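Coclaurine N-methyltransferase (Coptis japonica, PDB 6GKV) probably transfers a methyl group from S-adenosyl-L-methionine to the ring nitrogen of coclaurine and related tetrahydroisoquinolines in alkaloid biosynthesis. Local coordinates at residues Ser260-Phe263 / Phe264-Gln268; Leu210-Ile213 / Ser214-Ser218; Val301-Pro304 / Met305-Leu309; Leu18-Tyr21 / Asp22-Lys25; Ala110-Asp113 / Leu114-Glu117. One frame throughout, in Å; residues are numbered along the deposited sequence.

Contact 1 of 5, residues Ser260-Phe263 / Phe264-Gln268; sequences SASF and FLYFQ
Phe-263 and Phe-264 meet edge to face. The edge of the Phe-263 ring points at the face of Phe-264, with the planes at 85° and the centroids 5.9 Å apart. CG of Phe-263 lies anti to its backbone N (chi1 -153°), which sets this ring alongside Phe-267. There CE2 of Phe-263 comes within 3.8 Å of CE2 of Phe-267, the two rings obliquely turned. The three rings form an aromatic cluster at a short 3-10 turn. Leu-265 N bonds to Ser-262 O at 3.2 Å, the donor lying above the carbonyl plane. The Tyr-266 ring brings its edge to Phe-263 O, and its CE2 sits 3.8 Å from Ser-262 OG. Ser-262 OG and Ser-260 OG share a hydrogen bond at 3.1 Å. The Tyr-266 hydroxyl bonds to His-276 of the second subunit, and a phenylalanine here would probably leave that histidine without this partner across the dimer interface. Gln-268 NE2 holds Leu-265 O at 2.8 Å in an almost straight bond. The segment runs between strands 257-258 and 272-279. Phe-263 leans on helix 44-58, Phe-264 on strand 221-230 and Phe-267 on helix 206-215.

Contact 2 of 5, residues Leu210-Ile213 / Ser214-Ser218; sequences LRKI and SEWIS
Lys-212 CG is turned away from its backbone N (chi1 176°), while Trp-216 CG sits beside its own N (chi1 -57°). These two settings lay the lysine chain and the indole side by side, pointing the same way, at the C-terminal end of helix 206-215. The helix belongs to the Rossmann-like methyltransferase fold and leads here into strand 217-218. Lys-212 CG lies 3.4 Å from Trp-216 CZ2, and Lys-212 CD is 3.5 Å from Trp-216 CH2. The lysine then bends at chi3, and its NZ bonds to the backbone O of Ile-182, a residue of the S-adenosyl-L-homocysteine site. Lys-212 O lies over one face of the indole. Ile-213 CG1 adds an apolar touch to Trp-216 CZ3 at 4.2 Å. The indole also packs on Ile-194 and Leu-130 of the central sheet. An alanine in place of Trp-216 would probably open a gap against these strands and leave the CG-CD part of the lysine chain without its flat neighbour. Arg-211 forms salt bridges with Asp-270 and Glu-207. Trp-216 N bonds to Ile-213 O at 3.0 Å as the helix ends, the donor standing above the carbonyl plane. Two residues earlier, Ser-214 N bonds to Leu-210 O at 3.0 Å, and the hydroxyl OG of Ser-214 donates to Arg-211 O at 2.8 Å.

Contact 3 of 5, residues Val301-Pro304 / Met305-Leu309; sequences VIKP and MFETL
Ile-302 and Phe-306 stand one helical turn apart and lie side by side. From CB, the phenylalanine can be followed outward. Its CB is 3.5 Å from Ile-302 O, and CG and CD1 also border this oxygen. All six ring carbons, from CG to CZ at the tip, lie beneath one methyl group, Ile-302 CG2, at similar distances. Ile-302 CG2 sits 3.8 Å from the Phe-306 ring centroid, only 5° off the ring normal, in a CH-pi contact over the centre of the face. This methyl reaches the ring because it is anti to the backbone N of Ile-302.

Pro-304 kinks the helix, since its N has no hydrogen to give to the turn before. Its carbonyl is gripped twice: Thr-308 N at 3.0 Å and Thr-308 OG1 at 2.9 Å both bond to Pro-304 O, from opposite faces of its plane. Lys-303 and Glu-307 are near but form no salt bridge, with Lys-303 NZ and Glu-307 OE2 4.5 Å apart. The segment is part of helix 299-309. Phe-306 packs on Ala-316, Leu-319 and Trp-323 of helix 313-335. Ile-302 and Met-305 lean on helix 79-85.

Contact 4 of 5, residues Leu18-Tyr21 / Asp22-Lys25; sequences LVPY and DDIK
Val-19 and Ile-24 make the apolar part of this helix start. Val-19 CG1 lies 3.7 Å from Ile-24 CG1, the two side chains crossing at a slant. Val-19 CG1 also comes to 3.7 Å from Asp-23 CB. Val-19 CG1 is directed there because it is anti to its backbone N (chi1 -179°). Tyr-21 CD1 adds a looser touch to Ile-24 CD1 at 4.2 Å. Ile-24 reaches Leu-14 of helix 2-16 and Leu-328 of helix 313-335, while Val-19 also touches Leu-14. The Tyr-21 ring packs on Arg-324 of helix 313-335.

Backbone hydrogen bonds form the second group. Pro-20 occupies the N-cap position of helix 21-39. Its carbonyl O receives Ile-24 N at 3.2 Å, in the carbonyl plane. The next bond, from Lys-25 N to Tyr-21 O, is 3.0 Å long and nearly straight at 167°.

Polar side chains make up the third group. Asp-23 OD1 rests against the proline ring, 3.5 Å from Pro-20 CG. The Tyr-21 hydroxyl bonds to Asp-296.

The chemistry is that of a helix N-terminus at the surface. Pro-20 has no N-H, but none is needed here, because the first turn uses its carbonyl O as acceptor. Asp-22 and Asp-23 in the first turn probably interact favourably with the positive end of the helix dipole. The aliphatic groups join the turn to the helices beside it.

Contact 5 of 5, residues Ala110-Asp113 / Leu114-Glu117; sequences AMLD and LYCE
A carbonyl oxygen lies over the face of an aromatic ring: Met-111 O stands 3.3 Å above the plane of the Tyr-115 ring, displaced toward the rim, and it also accepts the bond from Tyr-115 N at 2.9 Å. The tyrosine is thus folded back over its own helical turn. Its CG lies beside the backbone N (chi1 -67°), which carries the ring across that carbonyl. Met-111 bends at chi2 and chi3 and crosses the ring at a slant. Its SD is 5.3 Å from the Tyr-115 centroid and 40° off the ring normal, an oblique Met-aromatic contact. The modelled position of the methionine methyl is doubtful. Leu-112 comes in at the ring edge, with its CD2 3.8 Å from Tyr-115 CD2.

The helical bonds continue regularly. Leu-114 N bonds to Ala-110 O, and Glu-117 N to Asp-113 O, while Cys-116 N reaches Leu-112 O at a longer 3.3 Å.

The Tyr-115 hydroxyl is held by Glu-226 and Lys-91. Leu-112 packs on Leu-137 and His-140 of helix 136-143, and Cys-116 on Val-141. The Tyr-115 side chain lies about 6 Å from the bound S-adenosyl-L-homocysteine and about 5 Å from that of Ser-93, which binds it. Helix 104-118 precedes the first strand of the Rossmann-like sheet, and this face of it lies beside the cofactor site, consistent with a class I methyltransferase fold.

Overall arrangement
Contacts 1 and 2 are buried and touch each other, with Phe-267 meeting Leu-210. Both border strand 221-230 of the central sheet. Contact 1 is aromatic and reaches the second subunit, whereas contact 2 ends a helix against the sheet and lies nearer the cofactor. Contact 5 is partly buried and shares that cofactor surrounding, about 14 Å from contact 2 at the nearest atoms. Contacts 3 and 4 lie farther out; contact 3 is partly buried and contact 4 is on the surface. They are separate, about 10 Å apart at the nearest atoms, yet both lean on helix 313-335. Contact 3 includes a proline kink, contact 4 a helix start with proline at the N-cap position.

Contact 1 of 5, residues Ser260-Phe263 / Phe264-Gln268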
loop_
_atom_site.group_PDB
_atom_site.type_symbol
_atom_site.label_atom_id
_atom_site.label_comp_id
_atom_site.label_asym_id
_atom_site.label_seq_id
_atom_site.Cartn_x
_atom_site.Cartn_y
_atom_site.Cartn_z
ATOM N N SER A 260 -6.812 6.396 -0.647
ATOM C CA SER A 260 -5.403 6.423 -0.249
ATOM C C SER A 260 -4.548 6.270 -1.476
ATOM O O SER A 260 -5.003 5.753 -2.501
ATOM C CB SER A 260 -5.091 5.296 0.721
ATOM O OG SER A 260 -5.503 4.077 0.120
ATOM N N ALA A 261 -3.299 6.694 -1.376
ATOM C CA ALA A 261 -2.368 6.468 -2.475
ATOM C C ALA A 261 -2.198 4.966 -2.732
ATOM O O ALA A 261 -1.929 4.563 -3.859
ATOM C CB ALA A 261 -1.035 7.128 -2.192
ATOM N N SER A 262 -2.393 4.150 -1.695
ATOM C CA SER A 262 -2.252 2.684 -1.776
ATOM C C SER A 262 -3.485 1.924 -2.244
ATOM O O SER A 262 -3.478 0.694 -2.242
ATOM C CB SER A 262 -1.892 2.124 -0.402
ATOM O OG SER A 262 -3.057 2.137 0.425
ATOM N N PHE A 263 -4.542 2.639 -2.610
ATOM C CA PHE A 263 -5.891 2.061 -2.571
ATOM C C PHE A 263 -6.116 0.942 -3.585
ATOM O O PHE A 263 -6.650 -0.115 -3.248
ATOM C CB PHE A 263 -6.967 3.163 -2.764
ATOM C CG PHE A 263 -8.290 2.829 -2.112
ATOM C CD1 PHE A 263 -8.379 2.714 -0.731
ATOM C CD2 PHE A 263 -9.429 2.625 -2.866
ATOM C CE1 PHE A 263 -9.593 2.398 -0.119
ATOM C CE2 PHE A 263 -10.661 2.303 -2.265
ATOM C CZ PHE A 263 -10.742 2.174 -0.906
ATOM N N PHE A 264 -5.685 1.157 -4.817
ATOM C CA PHE A 264 -5.986 0.214 -5.865
ATOM C C PHE A 264 -5.006 -0.933 -5.872
ATOM O O PHE A 264 -5.180 -1.897 -6.606
ATOM C CB PHE A 264 -6.037 0.945 -7.189
ATOM C CG PHE A 264 -7.087 2.008 -7.206
ATOM C CD1 PHE A 264 -8.424 1.661 -7.110
ATOM C CD2 PHE A 264 -6.751 3.350 -7.267
ATOM C CE1 PHE A 264 -9.427 2.637 -7.094
ATOM C CE2 PHE A 264 -7.739 4.326 -7.255
ATOM C CZ PHE A 264 -9.082 3.968 -7.163
ATOM N N LEU A 265 -4.004 -0.853 -4.998
ATOM C CA LEU A 265 -3.165 -1.997 -4.710
ATOM C C LEU A 265 -4.033 -3.121 -4.140
ATOM O O LEU A 265 -3.624 -4.290 -4.110
ATOM C CB LEU A 265 -2.046 -1.628 -3.723
ATOM C CG LEU A 265 -1.044 -0.539 -4.158
ATOM C CD1 LEU A 265 0.039 -0.334 -3.118
ATOM C CD2 LEU A 265 -0.415 -0.822 -5.531
ATOM N N TYR A 266 -5.230 -2.760 -3.675
ATOM C CA TYR A 266 -6.096 -3.714 -2.989
ATOM C C TYR A 266 -7.175 -4.232 -3.916
ATOM O O TYR A 266 -8.073 -4.958 -3.492
ATOM C CB TYR A 266 -6.729 -3.073 -1.755
ATOM C CG TYR A 266 -5.776 -2.874 -0.590
ATOM C CD1 TYR A 266 -5.375 -3.961 0.201
ATOM C CD2 TYR A 266 -5.287 -1.616 -0.273
ATOM C CE1 TYR A 266 -4.508 -3.806 1.259
ATOM C CE2 TYR A 266 -4.402 -1.434 0.816
ATOM C CZ TYR A 266 -4.027 -2.536 1.575
ATOM O OH TYR A 266 -3.174 -2.379 2.646
ATOM N N PHE A 267 -7.083 -3.839 -5.181
ATOM C CA PHE A 267 -8.064 -4.223 -6.192
ATOM C C PHE A 267 -7.327 -4.831 -7.395
ATOM O O PHE A 267 -7.253 -4.241 -8.480
ATOM C CB PHE A 267 -8.932 -3.011 -6.590
ATOM C CG PHE A 267 -9.927 -2.610 -5.521
ATOM C CD1 PHE A 267 -11.138 -3.305 -5.375
ATOM C CD2 PHE A 267 -9.655 -1.558 -4.666
ATOM C CE1 PHE A 267 -12.051 -2.960 -4.382
ATOM C CE2 PHE A 267 -10.539 -1.219 -3.651
ATOM C CZ PHE A 267 -11.753 -1.912 -3.515
ATOM N N GLN A 268 -6.756 -6.013 -7.167
ATOM C CA GLN A 268 -5.869 -6.644 -8.130
ATOM C C GLN A 268 -6.306 -8.064 -8.436
ATOM O O GLN A 268 -5.465 -8.925 -8.721
ATOM C CB GLN A 268 -4.421 -6.634 -7.620
ATOM C CG GLN A 268 -3.830 -5.246 -7.590
ATOM C CD GLN A 268 -2.322 -5.233 -7.422
ATOM O OE1 GLN A 268 -1.580 -5.466 -8.372
ATOM N NE2 GLN A 268 -1.862 -4.943 -6.209
#

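Contact 2 of 5, residues Leu210-Ile213 / Ser214-Ser218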
loop_
_atom_site.group_PDB
_atom_site.type_symbol
_atom_site.label_atom_id
_atom_site.label_comp_id
_atom_site.label_asym_id
_atom_site.label_seq_id
_atom_site.Cartn_x
_atom_site.Cartn_y
_atom_site.Cartn_z
ATOM N N LEU A 210 -12.983 -2.613 -12.314
ATOM C CA LEU A 210 -11.713 -3.132 -12.824
ATOM C C LEU A 210 -11.860 -4.514 -13.484
ATOM O O LEU A 210 -11.127 -4.832 -14.436
ATOM C CB LEU A 210 -10.661 -3.180 -11.701
ATOM C CG LEU A 210 -10.079 -1.784 -11.400
ATOM C CD1 LEU A 210 -9.222 -1.774 -10.153
ATOM C CD2 LEU A 210 -9.291 -1.207 -12.587
ATOM N N ARG A 211 -12.803 -5.333 -13.012
ATOM C CA ARG A 211 -13.092 -6.574 -13.717
ATOM C C ARG A 211 -13.516 -6.248 -15.154
ATOM O O ARG A 211 -13.018 -6.848 -16.115
ATOM C CB ARG A 211 -14.176 -7.400 -13.003
ATOM C CG ARG A 211 -14.389 -8.828 -13.587
ATOM C CD ARG A 211 -15.336 -9.672 -12.721
ATOM N NE ARG A 211 -15.033 -9.540 -11.294
ATOM C CZ ARG A 211 -14.037 -10.170 -10.664
ATOM N NH1 ARG A 211 -13.238 -10.997 -11.328
ATOM N NH2 ARG A 211 -13.836 -9.978 -9.366
ATOM N N LYS A 212 -14.419 -5.281 -15.296
ATOM C CA LYS A 212 -14.921 -4.892 -16.613
ATOM C C LYS A 212 -13.794 -4.358 -17.510
ATOM O O LYS A 212 -13.612 -4.820 -18.632
ATOM C CB LYS A 212 -16.042 -3.844 -16.474
ATOM C CG LYS A 212 -16.562 -3.306 -17.795
ATOM C CD LYS A 212 -17.652 -2.263 -17.604
ATOM C CE LYS A 212 -18.984 -2.892 -17.239
ATOM N NZ LYS A 212 -19.947 -1.868 -16.787
ATOM N N ILE A 213 -13.032 -3.398 -17.000
ATOM C CA ILE A 213 -11.969 -2.758 -17.772
ATOM C C ILE A 213 -10.876 -3.741 -18.237
ATOM O O ILE A 213 -10.314 -3.602 -19.338
ATOM C CB ILE A 213 -11.335 -1.611 -16.946
ATOM C CG1 ILE A 213 -12.365 -0.491 -16.739
ATOM C CG2 ILE A 213 -10.104 -1.051 -17.640
ATOM C CD1 ILE A 213 -11.845 0.656 -15.909
ATOM N N SER A 214 -10.578 -4.739 -17.405
ATOM C CA SER A 214 -9.523 -5.703 -17.732
ATOM C C SER A 214 -9.939 -6.547 -18.927
ATOM O O SER A 214 -9.099 -6.970 -19.718
ATOM C CB SER A 214 -9.198 -6.605 -16.536
ATOM O OG SER A 214 -10.267 -7.488 -16.248
ATOM N N GLU A 215 -11.247 -6.763 -19.060
ATOM C CA GLU A 215 -11.798 -7.527 -20.180
ATOM C C GLU A 215 -11.610 -6.765 -21.491
ATOM O O GLU A 215 -11.663 -7.358 -22.566
ATOM C CB GLU A 215 -13.278 -7.844 -19.946
ATOM C CG GLU A 215 -13.532 -8.772 -18.754
ATOM C CD GLU A 215 -15.012 -8.924 -18.406
ATOM O OE1 GLU A 215 -15.866 -8.336 -19.109
ATOM O OE2 GLU A 215 -15.317 -9.638 -17.425
ATOM N N TRP A 216 -11.370 -5.456 -21.383
ATOM C CA TRP A 216 -11.090 -4.604 -22.537
ATOM C C TRP A 216 -9.598 -4.436 -22.830
ATOM O O TRP A 216 -9.223 -3.717 -23.763
ATOM C CB TRP A 216 -11.703 -3.225 -22.333
ATOM C CG TRP A 216 -13.163 -3.236 -22.100
ATOM C CD1 TRP A 216 -14.037 -4.209 -22.458
ATOM C CD2 TRP A 216 -13.929 -2.234 -21.440
ATOM N NE1 TRP A 216 -15.303 -3.876 -22.069
ATOM C CE2 TRP A 216 -15.267 -2.650 -21.433
ATOM C CE3 TRP A 216 -13.615 -0.996 -20.846
ATOM C CZ2 TRP A 216 -16.297 -1.902 -20.873
ATOM C CZ3 TRP A 216 -14.634 -0.250 -20.279
ATOM C CH2 TRP A 216 -15.957 -0.705 -20.295
ATOM N N ILE A 217 -8.750 -5.085 -22.034
ATOM C CA ILE A 217 -7.304 -5.022 -22.248
ATOM C C ILE A 217 -6.876 -6.115 -23.227
ATOM O O ILE A 217 -7.271 -7.267 -23.073
ATOM C CB ILE A 217 -6.505 -5.190 -20.933
ATOM C CG1 ILE A 217 -6.808 -4.075 -19.934
ATOM C CG2 ILE A 217 -5.010 -5.173 -21.204
ATOM C CD1 ILE A 217 -6.017 -4.199 -18.614
ATOM N N SER A 218 -6.084 -5.747 -24.233
ATOM C CA SER A 218 -5.522 -6.719 -25.164
ATOM C C SER A 218 -4.493 -7.549 -24.441
ATOM O O SER A 218 -4.046 -7.178 -23.353
ATOM C CB SER A 218 -4.874 -6.039 -26.381
ATOM O OG SER A 218 -5.820 -5.394 -27.213
#

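Contact 3 of 5, residues Val301-Pro304 / Met305-Leu309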
loop_
_atom_site.group_PDB
_atom_site.type_symbol
_atom_site.label_atom_id
_atom_site.label_comp_id
_atom_site.label_asym_id
_atom_site.label_seq_id
_atom_site.Cartn_x
_atom_site.Cartn_y
_atom_site.Cartn_z
ATOM N N VAL A 301 -16.015 38.749 -19.820
ATOM C CA VAL A 301 -16.613 37.860 -20.830
ATOM C C VAL A 301 -17.364 36.679 -20.189
ATOM O O VAL A 301 -18.291 36.107 -20.782
ATOM C CB VAL A 301 -15.530 37.324 -21.822
ATOM C CG1 VAL A 301 -14.338 36.780 -21.069
ATOM C CG2 VAL A 301 -16.090 36.253 -22.757
ATOM N N ILE A 302 -16.986 36.331 -18.965
ATOM C CA ILE A 302 -17.648 35.238 -18.255
ATOM C C ILE A 302 -19.012 35.674 -17.702
ATOM O O ILE A 302 -19.980 34.917 -17.749
ATOM C CB ILE A 302 -16.761 34.700 -17.118
ATOM C CG1 ILE A 302 -15.511 34.032 -17.712
ATOM C CG2 ILE A 302 -17.525 33.710 -16.250
ATOM C CD1 ILE A 302 -14.583 33.389 -16.684
ATOM N N LYS A 303 -19.092 36.904 -17.205
ATOM C CA LYS A 303 -20.333 37.425 -16.634
ATOM C C LYS A 303 -21.495 37.427 -17.657
ATOM O O LYS A 303 -22.568 36.902 -17.359
ATOM C CB LYS A 303 -20.102 38.833 -16.061
ATOM C CG LYS A 303 -21.320 39.493 -15.447
ATOM C CD LYS A 303 -21.373 39.203 -13.960
ATOM C CE LYS A 303 -22.653 39.693 -13.332
ATOM N NZ LYS A 303 -22.621 39.464 -11.870
ATOM N N PRO A 304 -21.297 38.013 -18.858
ATOM C CA PRO A 304 -22.391 37.901 -19.826
ATOM C C PRO A 304 -22.671 36.465 -20.264
ATOM O O PRO A 304 -23.808 36.131 -20.597
ATOM C CB PRO A 304 -21.896 38.746 -21.006
ATOM C CG PRO A 304 -21.010 39.756 -20.381
ATOM C CD PRO A 304 -20.288 38.986 -19.318
ATOM N N MET A 305 -21.651 35.622 -20.258
ATOM C CA MET A 305 -21.844 34.237 -20.650
ATOM C C MET A 305 -22.728 33.487 -19.651
ATOM O O MET A 305 -23.560 32.662 -20.041
ATOM C CB MET A 305 -20.498 33.548 -20.790
ATOM C CG MET A 305 -20.593 32.071 -21.068
ATOM S SD MET A 305 -18.958 31.347 -21.035
ATOM C CE MET A 305 -18.138 32.239 -22.365
ATOM N N PHE A 306 -22.536 33.781 -18.364
ATOM C CA PHE A 306 -23.278 33.120 -17.292
ATOM C C PHE A 306 -24.692 33.697 -17.164
ATOM O O PHE A 306 -25.636 32.989 -16.806
ATOM C CB PHE A 306 -22.527 33.242 -15.958
ATOM C CG PHE A 306 -21.422 32.224 -15.777
ATOM C CD1 PHE A 306 -20.983 31.451 -16.839
ATOM C CD2 PHE A 306 -20.841 32.021 -14.522
ATOM C CE1 PHE A 306 -19.967 30.507 -16.663
ATOM C CE2 PHE A 306 -19.836 31.077 -14.338
ATOM C CZ PHE A 306 -19.394 30.320 -15.410
ATOM N N GLU A 307 -24.830 34.985 -17.457
ATOM C CA GLU A 307 -26.152 35.601 -17.552
ATOM C C GLU A 307 -26.959 34.936 -18.679
ATOM O O GLU A 307 -28.115 34.557 -18.479
ATOM C CB GLU A 307 -26.040 37.118 -17.772
ATOM C CG GLU A 307 -25.880 37.941 -16.474
ATOM C CD GLU A 307 -25.288 39.342 -16.704
ATOM O OE1 GLU A 307 -25.133 39.757 -17.876
ATOM O OE2 GLU A 307 -24.966 40.032 -15.707
ATOM N N THR A 308 -26.334 34.762 -19.844
ATOM C CA THR A 308 -27.014 34.173 -20.997
ATOM C C THR A 308 -27.424 32.724 -20.752
ATOM O O THR A 308 -28.484 32.289 -21.203
ATOM C CB THR A 308 -26.135 34.241 -22.277
ATOM O OG1 THR A 308 -25.826 35.612 -22.575
ATOM C CG2 THR A 308 -26.875 33.633 -23.477
ATOM N N LEU A 309 -26.587 31.991 -20.029
ATOM C CA LEU A 309 -26.818 30.579 -19.757
ATOM C C LEU A 309 -27.823 30.380 -18.634
ATOM O O LEU A 309 -28.681 29.500 -18.703
ATOM C CB LEU A 309 -25.505 29.885 -19.399
ATOM C CG LEU A 309 -25.677 28.409 -19.071
ATOM C CD1 LEU A 309 -26.298 27.678 -20.247
ATOM C CD2 LEU A 309 -24.344 27.794 -18.685
#

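Contact 4 of 5, residues Leu18-Tyr21 / Asp22-Lys25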
loop_
_atom_site.group_PDB
_atom_site.type_symbol
_atom_site.label_atom_id
_atom_site.label_comp_id
_atom_site.label_asym_id
_atom_site.label_seq_id
_atom_site.Cartn_x
_atom_site.Cartn_y
_atom_site.Cartn_z
ATOM N N LEU A 18 -19.253 37.602 -1.148
ATOM C CA LEU A 18 -19.054 38.659 -0.152
ATOM C C LEU A 18 -17.918 38.388 0.830
ATOM O O LEU A 18 -17.633 39.213 1.704
ATOM C CB LEU A 18 -20.341 38.874 0.654
ATOM C CG LEU A 18 -21.699 38.965 -0.058
ATOM C CD1 LEU A 18 -22.795 39.127 0.975
ATOM C CD2 LEU A 18 -21.727 40.087 -1.094
ATOM N N VAL A 19 -17.285 37.227 0.700
ATOM C CA VAL A 19 -16.174 36.843 1.569
ATOM C C VAL A 19 -14.855 36.904 0.794
ATOM O O VAL A 19 -14.720 36.256 -0.252
ATOM C CB VAL A 19 -16.389 35.426 2.140
ATOM C CG1 VAL A 19 -15.252 35.031 3.065
ATOM C CG2 VAL A 19 -17.730 35.354 2.860
ATOM N N PRO A 20 -13.877 37.682 1.300
ATOM C CA PRO A 20 -12.589 37.875 0.610
ATOM C C PRO A 20 -11.822 36.556 0.462
ATOM O O PRO A 20 -12.001 35.676 1.301
ATOM C CB PRO A 20 -11.839 38.851 1.520
ATOM C CG PRO A 20 -12.897 39.452 2.402
ATOM C CD PRO A 20 -13.906 38.374 2.598
ATOM N N TYR A 21 -11.002 36.426 -0.582
ATOM C CA TYR A 21 -10.311 35.164 -0.881
ATOM C C TYR A 21 -9.555 34.573 0.293
ATOM O O TYR A 21 -9.616 33.361 0.510
ATOM C CB TYR A 21 -9.331 35.334 -2.045
ATOM C CG TYR A 21 -9.949 35.178 -3.407
ATOM C CD1 TYR A 21 -11.299 34.917 -3.545
ATOM C CD2 TYR A 21 -9.184 35.330 -4.556
ATOM C CE1 TYR A 21 -11.878 34.816 -4.797
ATOM C CE2 TYR A 21 -9.746 35.222 -5.806
ATOM C CZ TYR A 21 -11.100 34.964 -5.928
ATOM O OH TYR A 21 -11.689 34.845 -7.174
ATOM N N ASP A 22 -8.854 35.428 1.037
ATOM C CA ASP A 22 -8.008 34.999 2.151
ATOM C C ASP A 22 -8.810 34.452 3.305
ATOM O O ASP A 22 -8.382 33.507 3.967
ATOM C CB ASP A 22 -7.146 36.154 2.662
ATOM C CG ASP A 22 -6.068 36.539 1.687
ATOM O OD1 ASP A 22 -5.809 35.742 0.759
ATOM O OD2 ASP A 22 -5.486 37.629 1.841
ATOM N N ASP A 23 -9.952 35.076 3.567
ATOM C CA ASP A 23 -10.865 34.594 4.590
ATOM C C ASP A 23 -11.392 33.205 4.210
ATOM O O ASP A 23 -11.678 32.386 5.080
ATOM C CB ASP A 23 -12.026 35.580 4.785
ATOM C CG ASP A 23 -11.617 36.848 5.547
ATOM O OD1 ASP A 23 -11.134 37.816 4.918
ATOM O OD2 ASP A 23 -11.816 36.891 6.777
ATOM N N ILE A 24 -11.527 32.948 2.910
ATOM C CA ILE A 24 -12.056 31.668 2.431
ATOM C C ILE A 24 -11.005 30.592 2.597
ATOM O O ILE A 24 -11.298 29.504 3.096
ATOM C CB ILE A 24 -12.492 31.694 0.938
ATOM C CG1 ILE A 24 -13.481 32.830 0.632
ATOM C CG2 ILE A 24 -13.094 30.336 0.517
ATOM C CD1 ILE A 24 -13.876 32.878 -0.859
ATOM N N LYS A 25 -9.780 30.908 2.182
ATOM C CA LYS A 25 -8.631 30.013 2.357
ATOM C C LYS A 25 -8.411 29.670 3.831
ATOM O O LYS A 25 -8.260 28.503 4.189
ATOM C CB LYS A 25 -7.369 30.641 1.772
ATOM C CG LYS A 25 -7.338 30.682 0.226
ATOM C CD LYS A 25 -6.252 31.647 -0.274
ATOM C CE LYS A 25 -6.043 31.541 -1.775
ATOM N NZ LYS A 25 -5.021 32.528 -2.264
#

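Contact 5 of 5, residues Ala110-Asp113 / Leu114-Glu117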
loop_
_atom_site.group_PDB
_atom_site.type_symbol
_atom_site.label_atom_id
_atom_site.label_comp_id
_atom_site.label_asym_id
_atom_site.label_seq_id
_atom_site.Cartn_x
_atom_site.Cartn_y
_atom_site.Cartn_z
ATOM N N ALA A 110 3.031 18.949 -20.178
ATOM C CA ALA A 110 3.958 18.130 -19.403
ATOM C C ALA A 110 3.295 16.904 -18.766
ATOM O O ALA A 110 3.892 15.817 -18.768
ATOM C CB ALA A 110 4.633 18.968 -18.344
ATOM N N MET A 111 2.090 17.062 -18.214
ATOM C CA MET A 111 1.353 15.902 -17.687
ATOM C C MET A 111 0.985 14.917 -18.808
ATOM O O MET A 111 1.081 13.708 -18.624
ATOM C CB MET A 111 0.058 16.308 -16.975
ATOM C CG MET A 111 0.075 16.455 -15.483
ATOM S SD MET A 111 0.766 15.226 -14.371
ATOM C CE MET A 111 0.180 13.787 -15.049
ATOM N N LEU A 112 0.535 15.446 -19.943
ATOM C CA LEU A 112 0.079 14.620 -21.049
ATOM C C LEU A 112 1.236 13.768 -21.570
ATOM O O LEU A 112 1.084 12.562 -21.796
ATOM C CB LEU A 112 -0.519 15.497 -22.158
ATOM C CG LEU A 112 -1.902 16.054 -21.780
ATOM C CD1 LEU A 112 -2.485 16.997 -22.835
ATOM C CD2 LEU A 112 -2.877 14.913 -21.466
ATOM N N ASP A 113 2.395 14.406 -21.732
ATOM C CA ASP A 113 3.629 13.708 -22.073
ATOM C C ASP A 113 3.960 12.624 -21.055
ATOM O O ASP A 113 4.279 11.490 -21.419
ATOM C CB ASP A 113 4.789 14.695 -22.172
ATOM C CG ASP A 113 4.844 15.387 -23.518
ATOM O OD1 ASP A 113 4.087 14.975 -24.422
ATOM O OD2 ASP A 113 5.651 16.328 -23.678
ATOM N N LEU A 114 3.868 12.976 -19.776
ATOM C CA LEU A 114 4.174 12.034 -18.706
ATOM C C LEU A 114 3.249 10.800 -18.726
ATOM O O LEU A 114 3.675 9.697 -18.395
ATOM C CB LEU A 114 4.104 12.751 -17.350
ATOM C CG LEU A 114 4.493 11.939 -16.117
ATOM C CD1 LEU A 114 5.847 11.228 -16.285
ATOM C CD2 LEU A 114 4.465 12.808 -14.856
ATOM N N TYR A 115 1.994 10.987 -19.118
ATOM C CA TYR A 115 1.058 9.875 -19.261
ATOM C C TYR A 115 1.530 8.900 -20.334
ATOM O O TYR A 115 1.455 7.687 -20.160
ATOM C CB TYR A 115 -0.338 10.365 -19.633
ATOM C CG TYR A 115 -1.059 11.174 -18.585
ATOM C CD1 TYR A 115 -0.832 10.969 -17.239
ATOM C CD2 TYR A 115 -2.019 12.130 -18.959
ATOM C CE1 TYR A 115 -1.548 11.684 -16.288
ATOM C CE2 TYR A 115 -2.705 12.872 -18.022
ATOM C CZ TYR A 115 -2.451 12.657 -16.679
ATOM O OH TYR A 115 -3.132 13.404 -15.737
ATOM N N CYS A 116 1.995 9.449 -21.453
ATOM C CA CYS A 116 2.445 8.638 -22.577
ATOM C C CYS A 116 3.694 7.876 -22.229
ATOM O O CYS A 116 3.881 6.752 -22.670
ATOM C CB CYS A 116 2.702 9.503 -23.804
ATOM S SG CYS A 116 1.272 10.454 -24.277
ATOM N N GLU A 117 4.544 8.515 -21.440
ATOM C CA GLU A 117 5.763 7.902 -20.943
ATOM C C GLU A 117 5.414 6.734 -20.029
ATOM O O GLU A 117 5.849 5.600 -20.261
ATOM C CB GLU A 117 6.602 8.951 -20.210
ATOM C CG GLU A 117 7.951 8.512 -19.668
ATOM C CD GLU A 117 8.708 9.691 -19.047
ATOM O OE1 GLU A 117 8.503 10.840 -19.508
ATOM O OE2 GLU A 117 9.486 9.479 -18.092
#